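Local structure of actin-related protein 8 (4FO0) at residues R46-Q50 / Q51-L55; Y288-M291 / Q292-G295; R523-N526 / K527-P530; Q578-G581 / V582-L585. The protein binds ATP with low basal ATPase activity, cannot polymerise, and is a proposed core component of the INO80 chromatin-remodelling complex. One frame throughout, in Å; residues are numbered along the deposited sequence.

Interaction 1: R46-Q50 / Q51-L55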
loop_
_atom_site.group_PDB
_atom_site.type_symbol
_atom_site.label_atom_id
_atom_site.label_comp_id
_atom_site.label_asym_id
_atom_site.label_seq_id
_atom_site.Cartn_x
_atom_site.Cartn_y
_atom_site.Cartn_z
ATOM N N ARG A 46 15.582 8.022 -14.039
ATOM C CA ARG A 46 15.805 8.751 -15.265
ATOM C C ARG A 46 17.198 9.324 -15.239
ATOM O O ARG A 46 17.613 9.905 -14.226
ATOM C CB ARG A 46 14.777 9.858 -15.415
ATOM C CG ARG A 46 13.426 9.365 -15.883
ATOM C CD ARG A 46 12.626 10.505 -16.451
ATOM N NE ARG A 46 11.346 10.075 -17.017
ATOM C CZ ARG A 46 11.197 9.501 -18.205
ATOM N NH1 ARG A 46 12.256 9.247 -18.965
ATOM N NH2 ARG A 46 9.985 9.168 -18.622
ATOM N N ARG A 47 17.919 9.154 -16.349
ATOM C CA ARG A 47 19.286 9.652 -16.450
ATOM C C ARG A 47 19.303 11.164 -16.489
ATOM O O ARG A 47 18.298 11.798 -16.800
ATOM C CB ARG A 47 20.001 9.097 -17.682
ATOM C CG ARG A 47 21.512 9.310 -17.642
ATOM C CD ARG A 47 22.206 8.765 -18.878
ATOM N NE ARG A 47 23.065 7.623 -18.580
ATOM C CZ ARG A 47 24.303 7.719 -18.107
ATOM N NH1 ARG A 47 24.833 8.911 -17.867
ATOM N NH2 ARG A 47 25.010 6.623 -17.860
ATOM N N HIS A 48 20.446 11.742 -16.142
ATOM C CA HIS A 48 20.664 13.163 -16.362
ATOM C C HIS A 48 20.981 13.375 -17.828
ATOM O O HIS A 48 21.456 12.457 -18.499
ATOM C CB HIS A 48 21.827 13.655 -15.523
ATOM C CG HIS A 48 21.531 13.696 -14.064
ATOM N ND1 HIS A 48 20.308 13.320 -13.551
ATOM C CD2 HIS A 48 22.285 14.073 -13.004
ATOM C CE1 HIS A 48 20.325 13.462 -12.239
ATOM N NE2 HIS A 48 21.513 13.922 -11.881
ATOM N N LYS A 49 20.716 14.576 -18.331
ATOM C CA LYS A 49 21.058 14.886 -19.712
ATOM C C LYS A 49 22.393 15.633 -19.765
ATOM O O LYS A 49 22.971 15.807 -20.841
ATOM C CB LYS A 49 19.947 15.693 -20.386
ATOM C CG LYS A 49 18.538 15.301 -19.968
ATOM C CD LYS A 49 18.219 15.789 -18.556
ATOM C CE LYS A 49 16.917 16.586 -18.522
ATOM N NZ LYS A 49 15.739 15.808 -19.016
ATOM N N GLN A 50 22.873 16.056 -18.594
ATOM C CA GLN A 50 24.144 16.772 -18.465
ATOM C C GLN A 50 24.936 16.315 -17.253
ATOM O O GLN A 50 24.400 15.683 -16.337
ATOM C CB GLN A 50 23.907 18.272 -18.306
ATOM C CG GLN A 50 23.423 18.991 -19.540
ATOM C CD GLN A 50 23.056 20.432 -19.241
ATOM O OE1 GLN A 50 21.883 20.805 -19.277
ATOM N NE2 GLN A 50 24.060 21.249 -18.933
ATOM N N GLN A 51 26.217 16.674 -17.245
ATOM C CA GLN A 51 27.066 16.501 -16.071
ATOM C C GLN A 51 26.707 17.530 -14.996
ATOM O O GLN A 51 26.239 18.629 -15.303
ATOM C CB GLN A 51 28.550 16.643 -16.442
ATOM C CG GLN A 51 29.149 15.473 -17.221
ATOM C CD GLN A 51 28.853 15.532 -18.714
ATOM O OE1 GLN A 51 27.770 15.946 -19.136
ATOM N NE2 GLN A 51 29.826 15.120 -19.522
ATOM N N GLY A 52 26.917 17.164 -13.735
ATOM C CA GLY A 52 26.747 18.092 -12.628
ATOM C C GLY A 52 25.341 18.606 -12.361
ATOM O O GLY A 52 25.172 19.751 -11.926
ATOM N N GLN A 53 24.333 17.776 -12.628
ATOM C CA GLN A 53 22.968 18.076 -12.195
ATOM C C GLN A 53 22.829 17.536 -10.758
ATOM O O GLN A 53 23.486 16.550 -10.409
ATOM C CB GLN A 53 21.934 17.455 -13.158
ATOM C CG GLN A 53 21.715 18.234 -14.492
ATOM C CD GLN A 53 20.878 17.464 -15.558
ATOM O OE1 GLN A 53 20.942 17.779 -16.748
ATOM N NE2 GLN A 53 20.093 16.472 -15.124
ATOM N N PRO A 54 22.025 18.204 -9.899
ATOM C CA PRO A 54 21.817 17.673 -8.539
ATOM C C PRO A 54 20.932 16.430 -8.566
ATOM O O PRO A 54 19.972 16.369 -9.332
ATOM C CB PRO A 54 21.089 18.809 -7.815
ATOM C CG PRO A 54 21.286 20.024 -8.698
ATOM C CD PRO A 54 21.347 19.497 -10.090
ATOM N N LEU A 55 21.260 15.438 -7.752
ATOM C CA LEU A 55 20.511 14.193 -7.764
ATOM C C LEU A 55 19.171 14.331 -7.044
ATOM O O LEU A 55 19.115 14.641 -5.860
ATOM C CB LEU A 55 21.358 13.061 -7.183
ATOM C CG LEU A 55 22.476 12.750 -8.183
ATOM C CD1 LEU A 55 23.406 11.654 -7.704
ATOM C CD2 LEU A 55 21.853 12.375 -9.521
#

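Interaction 2: Y288-M291 / Q292-G295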
loop_
_atom_site.group_PDB
_atom_site.type_symbol
_atom_site.label_atom_id
_atom_site.label_comp_id
_atom_site.label_asym_id
_atom_site.label_seq_id
_atom_site.Cartn_x
_atom_site.Cartn_y
_atom_site.Cartn_z
ATOM N N TYR A 288 11.845 1.326 12.874
ATOM C CA TYR A 288 13.232 1.724 12.838
ATOM C C TYR A 288 13.600 2.586 14.042
ATOM O O TYR A 288 14.599 2.351 14.716
ATOM C CB TYR A 288 13.540 2.475 11.537
ATOM C CG TYR A 288 14.946 3.025 11.486
ATOM C CD1 TYR A 288 16.050 2.192 11.684
ATOM C CD2 TYR A 288 15.176 4.372 11.240
ATOM C CE1 TYR A 288 17.350 2.695 11.648
ATOM C CE2 TYR A 288 16.461 4.881 11.190
ATOM C CZ TYR A 288 17.544 4.041 11.392
ATOM O OH TYR A 288 18.810 4.565 11.338
ATOM N N TRP A 289 12.793 3.602 14.296
ATOM C CA TRP A 289 13.059 4.542 15.394
ATOM C C TRP A 289 13.054 3.831 16.739
ATOM O O TRP A 289 13.911 4.082 17.601
ATOM C CB TRP A 289 12.029 5.666 15.386
ATOM C CG TRP A 289 11.902 6.476 16.661
ATOM C CD1 TRP A 289 12.811 7.363 17.176
ATOM C CD2 TRP A 289 10.784 6.495 17.556
ATOM N NE1 TRP A 289 12.330 7.918 18.341
ATOM C CE2 TRP A 289 11.083 7.397 18.593
ATOM C CE3 TRP A 289 9.553 5.826 17.579
ATOM C CZ2 TRP A 289 10.201 7.648 19.648
ATOM C CZ3 TRP A 289 8.679 6.078 18.625
ATOM C CH2 TRP A 289 9.008 6.982 19.645
ATOM N N LEU A 290 12.113 2.911 16.913
ATOM C CA LEU A 290 12.072 2.130 18.142
ATOM C C LEU A 290 13.332 1.276 18.261
ATOM O O LEU A 290 13.970 1.251 19.318
ATOM C CB LEU A 290 10.811 1.271 18.199
ATOM C CG LEU A 290 9.501 2.060 18.208
ATOM C CD1 LEU A 290 8.268 1.164 17.985
ATOM C CD2 LEU A 290 9.387 2.819 19.497
ATOM N N MET A 291 13.696 0.586 17.180
ATOM C CA MET A 291 14.894 -0.259 17.182
ATOM C C MET A 291 16.181 0.518 17.462
ATOM O O MET A 291 17.085 0.013 18.110
ATOM C CB MET A 291 15.045 -1.009 15.872
ATOM C CG MET A 291 14.019 -2.100 15.674
ATOM S SD MET A 291 14.357 -3.126 14.208
ATOM C CE MET A 291 14.386 -1.953 12.862
ATOM N N GLN A 292 16.286 1.740 16.969
ATOM C CA GLN A 292 17.460 2.524 17.306
ATOM C C GLN A 292 17.595 2.645 18.815
ATOM O O GLN A 292 18.674 2.428 19.365
ATOM C CB GLN A 292 17.383 3.895 16.679
ATOM C CG GLN A 292 17.809 3.934 15.248
ATOM C CD GLN A 292 17.702 5.335 14.694
ATOM O OE1 GLN A 292 16.599 5.862 14.519
ATOM N NE2 GLN A 292 18.845 5.963 14.441
ATOM N N ARG A 293 16.494 2.978 19.485
ATOM C CA ARG A 293 16.501 3.072 20.939
ATOM C C ARG A 293 16.937 1.758 21.605
ATOM O O ARG A 293 17.504 1.767 22.686
ATOM C CB ARG A 293 15.135 3.531 21.467
ATOM C CG ARG A 293 14.767 4.942 21.057
ATOM C CD ARG A 293 13.250 5.118 20.867
ATOM N NE ARG A 293 12.532 5.401 22.112
ATOM C CZ ARG A 293 11.943 4.483 22.877
ATOM N NH1 ARG A 293 11.315 4.857 23.984
ATOM N NH2 ARG A 293 11.976 3.193 22.543
ATOM N N ALA A 294 16.682 0.630 20.957
ATOM C CA ALA A 294 17.128 -0.654 21.495
ATOM C C ALA A 294 18.557 -1.023 21.075
ATOM O O ALA A 294 18.983 -2.161 21.279
ATOM C CB ALA A 294 16.166 -1.755 21.095
ATOM N N GLY A 295 19.288 -0.080 20.477
ATOM C CA GLY A 295 20.646 -0.346 20.022
ATOM C C GLY A 295 20.795 -1.143 18.729
ATOM O O GLY A 295 21.670 -2.000 18.606
#

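Interaction 3: R523-N526 / K527-P530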
loop_
_atom_site.group_PDB
_atom_site.type_symbol
_atom_site.label_atom_id
_atom_site.label_comp_id
_atom_site.label_asym_id
_atom_site.label_seq_id
_atom_site.Cartn_x
_atom_site.Cartn_y
_atom_site.Cartn_z
ATOM N N ARG A 523 -10.713 -5.071 19.091
ATOM C CA ARG A 523 -10.898 -3.640 19.329
ATOM C C ARG A 523 -12.266 -3.236 18.856
ATOM O O ARG A 523 -12.942 -2.442 19.508
ATOM C CB ARG A 523 -9.892 -2.786 18.565
ATOM C CG ARG A 523 -8.476 -3.239 18.667
ATOM C CD ARG A 523 -7.703 -2.380 19.621
ATOM N NE ARG A 523 -7.729 -0.953 19.289
ATOM C CZ ARG A 523 -7.130 -0.037 20.051
ATOM N NH1 ARG A 523 -6.480 -0.433 21.144
ATOM N NH2 ARG A 523 -7.172 1.258 19.744
ATOM N N ILE A 524 -12.668 -3.758 17.701
ATOM C CA ILE A 524 -13.963 -3.374 17.155
ATOM C C ILE A 524 -15.096 -3.707 18.129
ATOM O O ILE A 524 -15.926 -2.851 18.416
ATOM C CB ILE A 524 -14.212 -3.953 15.753
ATOM C CG1 ILE A 524 -13.202 -3.363 14.766
ATOM C CG2 ILE A 524 -15.625 -3.638 15.283
ATOM C CD1 ILE A 524 -13.098 -1.838 14.829
ATOM N N LEU A 525 -15.102 -4.925 18.667
ATOM C CA LEU A 525 -16.093 -5.310 19.670
ATOM C C LEU A 525 -16.179 -4.301 20.796
ATOM O O LEU A 525 -17.247 -3.754 21.078
ATOM C CB LEU A 525 -15.756 -6.658 20.275
ATOM C CG LEU A 525 -16.142 -7.861 19.436
ATOM C CD1 LEU A 525 -16.269 -9.080 20.335
ATOM C CD2 LEU A 525 -17.437 -7.565 18.731
ATOM N N ASN A 526 -15.048 -4.064 21.447
ATOM C CA ASN A 526 -15.015 -3.178 22.606
ATOM C C ASN A 526 -15.363 -1.735 22.283
ATOM O O ASN A 526 -16.008 -1.060 23.085
ATOM C CB ASN A 526 -13.653 -3.238 23.299
ATOM C CG ASN A 526 -13.270 -4.652 23.701
ATOM O OD1 ASN A 526 -14.135 -5.506 23.946
ATOM N ND2 ASN A 526 -11.967 -4.910 23.766
ATOM N N LYS A 527 -14.938 -1.273 21.110
ATOM C CA LYS A 527 -15.080 0.131 20.721
ATOM C C LYS A 527 -16.425 0.447 20.066
ATOM O O LYS A 527 -16.881 1.584 20.111
ATOM C CB LYS A 527 -13.959 0.541 19.759
ATOM C CG LYS A 527 -12.788 1.271 20.386
ATOM C CD LYS A 527 -11.995 0.365 21.290
ATOM C CE LYS A 527 -10.798 1.091 21.879
ATOM N NZ LYS A 527 -9.928 0.137 22.629
ATOM N N MET A 528 -17.049 -0.545 19.439
ATOM C CA MET A 528 -18.283 -0.288 18.700
ATOM C C MET A 528 -19.411 0.066 19.649
ATOM O O MET A 528 -19.305 -0.192 20.847
ATOM C CB MET A 528 -18.685 -1.489 17.847
ATOM C CG MET A 528 -19.048 -2.718 18.650
ATOM S SD MET A 528 -19.555 -4.074 17.574
ATOM C CE MET A 528 -20.950 -3.279 16.782
ATOM N N PRO A 529 -20.496 0.655 19.108
ATOM C CA PRO A 529 -21.705 1.029 19.854
ATOM C C PRO A 529 -22.367 -0.212 20.433
ATOM O O PRO A 529 -22.693 -1.132 19.673
ATOM C CB PRO A 529 -22.610 1.643 18.781
ATOM C CG PRO A 529 -21.713 1.973 17.646
ATOM C CD PRO A 529 -20.635 0.938 17.670
ATOM N N PRO A 530 -22.578 -0.233 21.762
ATOM C CA PRO A 530 -22.946 -1.449 22.494
ATOM C C PRO A 530 -24.338 -1.914 22.102
ATOM O O PRO A 530 -24.627 -3.112 22.157
ATOM C CB PRO A 530 -22.923 -1.003 23.961
ATOM C CG PRO A 530 -22.347 0.399 23.960
ATOM C CD PRO A 530 -22.656 0.958 22.618
HETATM O O HOH W 1 -9.905 -2.798 22.757
#

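Interaction 4: Q578-G581 / V582-L585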
loop_
_atom_site.group_PDB
_atom_site.type_symbol
_atom_site.label_atom_id
_atom_site.label_comp_id
_atom_site.label_asym_id
_atom_site.label_seq_id
_atom_site.Cartn_x
_atom_site.Cartn_y
_atom_site.Cartn_z
ATOM N N GLN A 578 -11.948 10.237 -27.929
ATOM C CA GLN A 578 -11.393 11.277 -28.776
ATOM C C GLN A 578 -12.434 12.345 -29.048
ATOM O O GLN A 578 -12.118 13.524 -29.152
ATOM C CB GLN A 578 -10.918 10.677 -30.093
ATOM C CG GLN A 578 -10.023 11.588 -30.904
ATOM C CD GLN A 578 -9.161 10.822 -31.884
ATOM O OE1 GLN A 578 -9.361 9.630 -32.103
ATOM N NE2 GLN A 578 -8.193 11.506 -32.479
ATOM N N ARG A 579 -13.681 11.916 -29.163
ATOM C CA ARG A 579 -14.774 12.804 -29.511
ATOM C C ARG A 579 -15.248 13.581 -28.295
ATOM O O ARG A 579 -15.142 14.799 -28.249
ATOM C CB ARG A 579 -15.934 12.002 -30.090
ATOM C CG ARG A 579 -16.011 12.019 -31.603
ATOM C CD ARG A 579 -17.445 12.196 -32.065
ATOM N NE ARG A 579 -17.903 11.065 -32.860
ATOM C CZ ARG A 579 -17.103 10.124 -33.345
ATOM N NH1 ARG A 579 -15.800 10.177 -33.116
ATOM N NH2 ARG A 579 -17.608 9.128 -34.060
ATOM N N PHE A 580 -15.777 12.866 -27.312
ATOM C CA PHE A 580 -16.535 13.487 -26.240
ATOM C C PHE A 580 -15.692 13.627 -24.989
ATOM O O PHE A 580 -16.021 14.392 -24.088
ATOM C CB PHE A 580 -17.774 12.662 -25.930
ATOM C CG PHE A 580 -18.695 12.503 -27.096
ATOM C CD1 PHE A 580 -19.702 13.417 -27.323
ATOM C CD2 PHE A 580 -18.549 11.444 -27.966
ATOM C CE1 PHE A 580 -20.552 13.276 -28.396
ATOM C CE2 PHE A 580 -19.395 11.297 -29.042
ATOM C CZ PHE A 580 -20.398 12.215 -29.257
ATOM N N GLY A 581 -14.600 12.877 -24.938
ATOM C CA GLY A 581 -13.762 12.840 -23.756
ATOM C C GLY A 581 -14.517 12.620 -22.451
ATOM O O GLY A 581 -15.369 11.729 -22.333
ATOM N N VAL A 582 -14.186 13.459 -21.472
ATOM C CA VAL A 582 -14.662 13.341 -20.099
ATOM C C VAL A 582 -16.149 13.076 -19.991
ATOM O O VAL A 582 -16.631 12.538 -18.988
ATOM C CB VAL A 582 -14.373 14.636 -19.335
ATOM C CG1 VAL A 582 -14.569 14.424 -17.835
ATOM C CG2 VAL A 582 -12.968 15.123 -19.665
ATOM N N ARG A 583 -16.880 13.489 -21.015
ATOM C CA ARG A 583 -18.313 13.276 -21.054
ATOM C C ARG A 583 -18.628 11.785 -20.888
ATOM O O ARG A 583 -19.666 11.416 -20.344
ATOM C CB ARG A 583 -18.864 13.797 -22.377
ATOM C CG ARG A 583 -20.363 13.988 -22.411
ATOM C CD ARG A 583 -20.862 13.788 -23.829
ATOM N NE ARG A 583 -22.161 14.408 -24.063
ATOM C CZ ARG A 583 -22.937 14.126 -25.104
ATOM N NH1 ARG A 583 -22.545 13.221 -25.992
ATOM N NH2 ARG A 583 -24.108 14.737 -25.252
ATOM N N MET A 584 -17.716 10.931 -21.343
ATOM C CA MET A 584 -17.946 9.493 -21.310
ATOM C C MET A 584 -17.999 8.982 -19.887
ATOM O O MET A 584 -18.863 8.185 -19.530
ATOM C CB MET A 584 -16.858 8.761 -22.083
ATOM C CG MET A 584 -16.679 9.273 -23.502
ATOM S SD MET A 584 -18.083 8.848 -24.550
ATOM C CE MET A 584 -19.272 8.251 -23.348
ATOM N N LEU A 585 -17.072 9.462 -19.072
ATOM C CA LEU A 585 -17.016 9.086 -17.668
ATOM C C LEU A 585 -18.272 9.533 -16.938
ATOM O O LEU A 585 -18.859 8.764 -16.177
ATOM C CB LEU A 585 -15.758 9.667 -17.019
ATOM C CG LEU A 585 -14.494 9.086 -17.663
ATOM C CD1 LEU A 585 -13.278 9.943 -17.412
ATOM C CD2 LEU A 585 -14.253 7.658 -17.188
#

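Interaction 1: R46-Q50 / Q51-L55
His-48 and Gln-53 each set their first torsion so that CG sits beside the backbone N (chi1 -70° and -78°), and with the Gln-53 chain extended beyond CG, its amide reaches back across the turn to lie over the imidazole. NE2 of Gln-53 comes down on one face of the ring, 3.3 Å from His-48 CG, while further back along the same side chain Gln-53 CB rests 3.4 Å from His-48 CD2. The two side chains run past each other in opposite directions, with amide and ring tilted 33° apart. The result is a slanted overlay of amide on ring. Strand 38-47 has just ended here, and the chain turns through exposed glutamines and Gly-52, which has positive phi, before heading for helix 71-88. By its place after the third strand of the actin fold, this loop probably corresponds to the DNase I-binding loop of actin. Two neighbours flank the other end of the amide: Gln-53 OE1 lies 3.4 Å from Gln-50 CB and 3.8 Å from Lys-49 CD, and the Gln-50 amide is turned almost perpendicular to that of Gln-53. Leu-55 also approaches the imidazole, although its modelled separation is too short to trust. Beneath, His-48 bonds through its backbone to Cys-148 and leans on Asn-150 of strand 149-152, which Leu-55 touches as well.

Interaction 2: Y288-M291 / Q292-G295
A Schellman motif ends helix 280-293 here, with Gly-295 as its C-prime residue: Met-291 O is met by the backbone N of Phe-296, and Gln-292 O by that of Gly-295 at 2.8 Å. By its place in the actin fold this is probably the first helix of subdomain 4. The last regular turn is closed by Gln-292 N bonding to Tyr-288 O at 2.9 Å and by Ala-294 N to Leu-290 O at 3.2 Å, whereas the bond from Arg-293 N to Trp-289 O is weak.

Two i to i+4 side-chain pairs dress this turn. Tyr-288 puts its ring anti to the backbone N (chi1 175°), where the extended Gln-292 side chain can lie along one face. CG makes a CH-pi contact 4.1 Å from the ring centroid, and the amide beyond it stacks on the ring with the planes only 11° apart, OE1 sitting 3.5 Å from Tyr-288 CE2. The phenol OH and the Gln-292 NE2 are near each other but wrongly angled to bond.

Arg-293 makes a similar approach to Trp-289, less certainly, since the indole is modelled in two conformers and the contact holds for one of them. Outside the pair, Trp-289 packs on Arg-75 and Leu-79 of helix 71-88, and Leu-290 faces helix 353-359. The guanidinium itself is tilted 45° to the indole and too distant for more than a weak cation-pi attraction; the closer touch is Arg-293 CD, over the face of the five-membered ring at 4.1 Å from its centroid.

Interaction 3: R523-N526 / K527-P530
Lys-527 folds back along the last turn of its helix beside Arg-523, both side chains pointing the same way, and brings NZ over the centre of the arginine's guanidinium face, 3.8 Å from Arg-523 NH1. Two like charges this close would probably cost energy on their own, but Arg-523 NH2 forms a salt bridge with Asp-481 and bonds to Tyr-363 OH, which should offset some of it. A water, accepting from both, ties Lys-527 NZ (2.9 Å) to Asn-526 ND2 (3.1 Å). Under the side chains the helix is still regular, with Lys-527 N bonding to Arg-523 O at 2.8 Å. Here helix 516-527 stops and gives way to helix 530-535, a tight helix-to-helix link with Pro-529 at the N-cap of the second. Met-528, the first residue to leave helical angles, still donates its N to Ile-524 O at 2.8 Å. Its CG stands between the backbone N and the carbonyl carbon (chi1 65°), beside the Ile-524 and Leu-525 carbonyl oxygens. From there SD lies 4.2 Å from Leu-525 CD2, and the side chain goes on to meet Leu-485, Tyr-501, Arg-533 and Val-539.

Interaction 4: Q578-G581 / V582-L585
This is a local turn contact, in which Phe-580, the last residue of helix 574-580, meets Arg-583 and Met-584 in the first turn of the helix that follows, near the C terminus of the actin fold. A type II' beta turn runs from Phe-580 to Arg-583, with Gly-581 taking the positive-phi second position. The turn's own bond, Arg-583 N to Phe-580 O, is weak and less surely placed. Met-584 N to Gly-581 O, by contrast, is a clear bond, 2.7 Å and nearly straight (175°). Arg-583 sends CG anti to its backbone N (chi1 -164°) and stays extended as far as NE, which lays it alongside the phenyl group: CD is 3.7 Å from Phe-580 CD1, and the guanidinium and ring planes are only 14° apart. Beyond the pair, Arg-583 NE makes a salt bridge with Glu-587. Met-584, bent at its later torsions, brings SD to 4.1 Å from Phe-580 CB; its relation to the ring, 5.3 Å from SD to the centroid, is an oblique Met-aromatic contact. On the buried side, Met-584 touches Glu-576 of helix 574-580, Leu-585 touches Trp-577 of the same helix, and both lean on Ile-572 of strand 572-573, which pairs antiparallel with strand 229-234.

All four contacts are local, and along the chain they run strictly in series, so none nests in or crosses another. Interaction 1 folds the beginning of the long loop that leads from strand 38-47 to helix 71-88. Interaction 2 ends helix 280-293; its Trp-289 and Arg-293 rest on that same helix 71-88, although the two contacts stay about 20 Å apart at their nearest atoms. Interaction 3 closes the link from helix 516-527 to helix 530-535, and interaction 4 turns helix 574-580 into helix 583-588 beside strand 572-573. Interactions 1 and 3 lie on opposite sides of the chain's centre, as do 2 and 4, whose centres are about 53 Å apart.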